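Long-range contact in erythromycin C-12 hydroxylase (Saccharopolyspora erythraea, PDB 3ZKP), which hydroxylates the macrolactone ring of erythromycin D at C-12, yielding erythromycin C, with a heme iron that activates molecular oxygen: residues Y284-P289 / T314-A319. The protein carries 1 engineered substitution. Sequence-based numbering, arbitrary orientation.
With ERB (Erythromycin B), chain C.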
loop_
_atom_site.group_PDB
_atom_site.type_symbol
_atom_site.label_atom_id
_atom_site.label_comp_id
_atom_site.label_asym_id
_atom_site.label_seq_id
_atom_site.Cartn_x
_atom_site.Cartn_y
_atom_site.Cartn_z
ATOM N N TYR A 284 -10.017 5.560 6.880
ATOM C CA TYR A 284 -10.614 4.722 7.921
ATOM C C TYR A 284 -9.811 3.453 8.168
ATOM O O TYR A 284 -9.612 3.033 9.319
ATOM C CB TYR A 284 -12.024 4.348 7.470
ATOM C CG TYR A 284 -12.931 3.795 8.537
ATOM C CD1 TYR A 284 -13.417 4.619 9.555
ATOM C CD2 TYR A 284 -13.350 2.461 8.498
ATOM C CE1 TYR A 284 -14.275 4.120 10.529
ATOM C CE2 TYR A 284 -14.228 1.960 9.451
ATOM C CZ TYR A 284 -14.675 2.795 10.461
ATOM O OH TYR A 284 -15.516 2.314 11.412
ATOM N N ARG A 285 -9.393 2.827 7.075
ATOM C CA ARG A 285 -8.644 1.583 7.117
ATOM C C ARG A 285 -7.432 1.596 6.149
ATOM O O ARG A 285 -7.442 0.903 5.149
ATOM C CB ARG A 285 -9.584 0.407 6.831
ATOM C CG ARG A 285 -10.326 -0.127 8.066
ATOM C CD ARG A 285 -11.521 -0.985 7.715
ATOM N NE ARG A 285 -12.104 -1.614 8.914
ATOM C CZ ARG A 285 -13.374 -1.999 9.029
ATOM N NH1 ARG A 285 -14.226 -1.811 8.034
ATOM N NH2 ARG A 285 -13.808 -2.552 10.156
ATOM N N PRO A 286 -6.364 2.362 6.479
ATOM C CA PRO A 286 -5.186 2.405 5.589
ATOM C C PRO A 286 -4.580 1.014 5.426
ATOM O O PRO A 286 -4.330 0.342 6.433
ATOM C CB PRO A 286 -4.194 3.323 6.345
ATOM C CG PRO A 286 -4.675 3.245 7.832
ATOM C CD PRO A 286 -6.174 3.199 7.682
ATOM N N PRO A 287 -4.356 0.575 4.165
ATOM C CA PRO A 287 -3.682 -0.705 3.912
ATOM C C PRO A 287 -2.325 -0.874 4.630
ATOM O O PRO A 287 -2.031 -1.957 5.161
ATOM C CB PRO A 287 -3.514 -0.712 2.373
ATOM C CG PRO A 287 -4.743 0.089 1.885
ATOM C CD PRO A 287 -4.797 1.232 2.911
ATOM N N PHE A 288 -1.535 0.194 4.660
ATOM C CA PHE A 288 -0.208 0.209 5.269
ATOM C C PHE A 288 -0.340 1.134 6.488
ATOM O O PHE A 288 -0.286 2.346 6.335
ATOM C CB PHE A 288 0.801 0.771 4.251
ATOM C CG PHE A 288 2.266 0.548 4.596
ATOM C CD1 PHE A 288 2.735 -0.705 4.986
ATOM C CD2 PHE A 288 3.187 1.587 4.432
ATOM C CE1 PHE A 288 4.086 -0.917 5.247
ATOM C CE2 PHE A 288 4.545 1.392 4.696
ATOM C CZ PHE A 288 4.998 0.147 5.093
ATOM N N PRO A 289 -0.572 0.562 7.685
ATOM C CA PRO A 289 -0.968 1.363 8.853
ATOM C C PRO A 289 0.203 2.057 9.569
ATOM O O PRO A 289 -0.037 2.925 10.394
ATOM C CB PRO A 289 -1.637 0.322 9.781
ATOM C CG PRO A 289 -0.850 -0.948 9.519
ATOM C CD PRO A 289 -0.503 -0.885 8.007
ATOM N N THR A 314 6.035 5.529 12.486
ATOM C CA THR A 314 4.903 6.452 12.401
ATOM C C THR A 314 3.610 5.682 12.137
ATOM O O THR A 314 3.477 5.035 11.107
ATOM C CB THR A 314 5.089 7.525 11.295
ATOM O OG1 THR A 314 5.227 6.897 10.015
ATOM C CG2 THR A 314 6.301 8.397 11.564
ATOM N N TRP A 315 2.654 5.784 13.062
ATOM C CA TRP A 315 1.361 5.121 12.920
ATOM C C TRP A 315 0.382 5.976 12.117
ATOM O O TRP A 315 -0.325 6.825 12.667
ATOM C CB TRP A 315 0.759 4.793 14.286
ATOM C CG TRP A 315 1.384 3.636 14.978
ATOM C CD1 TRP A 315 2.452 3.665 15.834
ATOM C CD2 TRP A 315 0.967 2.271 14.895
ATOM N NE1 TRP A 315 2.720 2.391 16.300
ATOM C CE2 TRP A 315 1.829 1.515 15.728
ATOM C CE3 TRP A 315 -0.041 1.605 14.176
ATOM C CZ2 TRP A 315 1.711 0.130 15.870
ATOM C CZ3 TRP A 315 -0.170 0.218 14.327
ATOM C CH2 TRP A 315 0.708 -0.502 15.168
ATOM N N VAL A 316 0.346 5.744 10.810
ATOM C CA VAL A 316 -0.674 6.339 9.947
ATOM C C VAL A 316 -2.091 5.995 10.423
ATOM O O VAL A 316 -2.978 6.845 10.410
ATOM C CB VAL A 316 -0.491 5.886 8.458
ATOM C CG1 VAL A 316 -1.699 6.313 7.595
ATOM C CG2 VAL A 316 0.794 6.451 7.886
ATOM N N LEU A 317 -2.309 4.749 10.831
ATOM C CA LEU A 317 -3.629 4.340 11.302
ATOM C C LEU A 317 -4.114 5.212 12.491
ATOM O O LEU A 317 -5.296 5.607 12.550
ATOM C CB LEU A 317 -3.640 2.825 11.639
ATOM C CG LEU A 317 -4.890 2.213 12.298
ATOM C CD1 LEU A 317 -6.132 2.412 11.399
ATOM C CD2 LEU A 317 -4.677 0.735 12.619
ATOM N N SER A 318 -3.202 5.526 13.416
ATOM C CA SER A 318 -3.539 6.334 14.602
ATOM C C SER A 318 -3.729 7.800 14.233
ATOM O O SER A 318 -4.638 8.469 14.731
ATOM C CB SER A 318 -2.446 6.199 15.674
ATOM O OG SER A 318 -2.736 7.045 16.794
ATOM N N ALA A 319 -2.886 8.293 13.321
ATOM C CA ALA A 319 -3.037 9.642 12.799
ATOM C C ALA A 319 -4.403 9.833 12.136
ATOM O O ALA A 319 -5.057 10.857 12.357
ATOM C CB ALA A 319 -1.890 9.970 11.817
HETATM C C1 ERB C . 7.974 -1.660 -0.926
HETATM N N1 ERB C . 8.281 -3.192 8.825
HETATM O O1 ERB C . 7.066 -2.364 -1.352
HETATM C C2 ERB C . 9.317 -2.169 -0.441
HETATM O O2 ERB C . 7.823 -0.236 -0.840
HETATM C C3 ERB C . 9.206 -3.095 0.795
HETATM O O3 ERB C . 10.525 -3.183 1.365
HETATM C C4 ERB C . 8.199 -2.557 1.825
HETATM O O4 ERB C . 11.227 -4.347 3.256
HETATM C C5 ERB C . 7.540 -3.690 2.658
HETATM O O5 ERB C . 13.535 -3.086 0.730
HETATM C C6 ERB C . 6.196 -4.178 2.099
HETATM O O6 ERB C . 14.734 -3.323 3.256
HETATM C C7 ERB C . 5.115 -3.127 2.428
HETATM O O7 ERB C . 7.291 -3.271 4.004
HETATM C C8 ERB C . 3.930 -2.958 1.462
HETATM O O8 ERB C . 7.696 -1.728 6.372
HETATM C C9 ERB C . 3.239 -1.616 1.672
HETATM O O9 ERB C . 8.161 -5.155 5.076
HETATM C C10 ERB C . 3.886 -0.289 1.265
HETATM O O10 ERB C . 6.302 -4.399 0.689
HETATM C C11 ERB C . 4.799 -0.477 0.049
HETATM O O11 ERB C . 2.144 -1.572 2.200
HETATM C C12 ERB C . 5.689 0.736 -0.270
HETATM O O12 ERB C . 3.981 -0.831 -1.075
HETATM C C13 ERB C . 6.683 0.405 -1.390
HETATM C C14 ERB C . 10.930 -4.473 1.852
HETATM C C15 ERB C . 12.142 -5.032 1.075
HETATM C C16 ERB C . 13.485 -4.349 1.410
HETATM C C17 ERB C . 13.590 -4.113 2.926
HETATM C C18 ERB C . 12.326 -3.483 3.530
HETATM C C19 ERB C . 14.628 -5.244 0.876
HETATM C C20 ERB C . 14.688 -2.639 -0.005
HETATM C C21 ERB C . 12.426 -3.286 5.040
HETATM C C22 ERB C . 8.195 -3.727 5.021
HETATM C C23 ERB C . 7.768 -3.175 6.382
HETATM C C24 ERB C . 8.698 -3.716 7.486
HETATM C C25 ERB C . 8.782 -5.254 7.409
HETATM C C26 ERB C . 9.117 -5.713 5.988
HETATM C C27 ERB C . 9.050 -7.240 5.850
HETATM C C28 ERB C . 6.980 -3.699 9.350
HETATM C C29 ERB C . 9.324 -3.470 9.828
HETATM C C30 ERB C . 10.118 -2.754 -1.614
HETATM C C31 ERB C . 8.834 -1.449 2.687
HETATM C C32 ERB C . 5.834 -5.533 2.730
HETATM C C33 ERB C . 2.948 -4.135 1.601
HETATM C C34 ERB C . 2.861 0.829 1.027
HETATM C C35 ERB C . 6.360 1.291 0.999
HETATM C C36 ERB C . 7.254 1.661 -2.038
HETATM C C37 ERB C . 8.141 1.280 -3.211
#
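Pro289 meets Leu317 twice, through backbone and side chain. Its carbonyl O accepts the N-H of Leu317 in a nearly straight bond (N to O 2.9 Å, 168° at the hydrogen), the donor tilted 17° from the carbonyl plane. Helix 316-320 thus gains an acceptor for a first-turn N-H that has no preceding helical carbonyl to use. Beside this bond, Pro289 CB lies 3.7 Å from Leu317 CB, and Val316 CB is 3.6 Å from Pro289 O. Leu317 holds CG anti to its backbone N (chi1 173°), which, with the second torsion, brings CD1 to Pro286 CD at 3.8 Å; the two side chains cross at about a right angle. Compact prolines suit this close packing, while the branched leucine can serve both rings and also touch Leu30, Leu31 and Leu34 of helix 27-40. In cytochrome P450 terms, the loop between the K helix (274-284) and strand 290-295, part of the substrate-recognition region, rests here on the short K' helix. Packing is looser at the CG1 branch of Val316, 4.1 Å from Pro286 CB. Phe288, CG anti to its backbone N, meets ligand rather than segment 314-319; this flank borders the substrate pocket, not solvent, for the touching residues are all buried. Its flat apolar face suits macrolactone carbon C10 of erythromycin B, 3.6 Å above the ring centre, while O8 of the amino sugar lies at the ring edge, 3.5 Å from CZ.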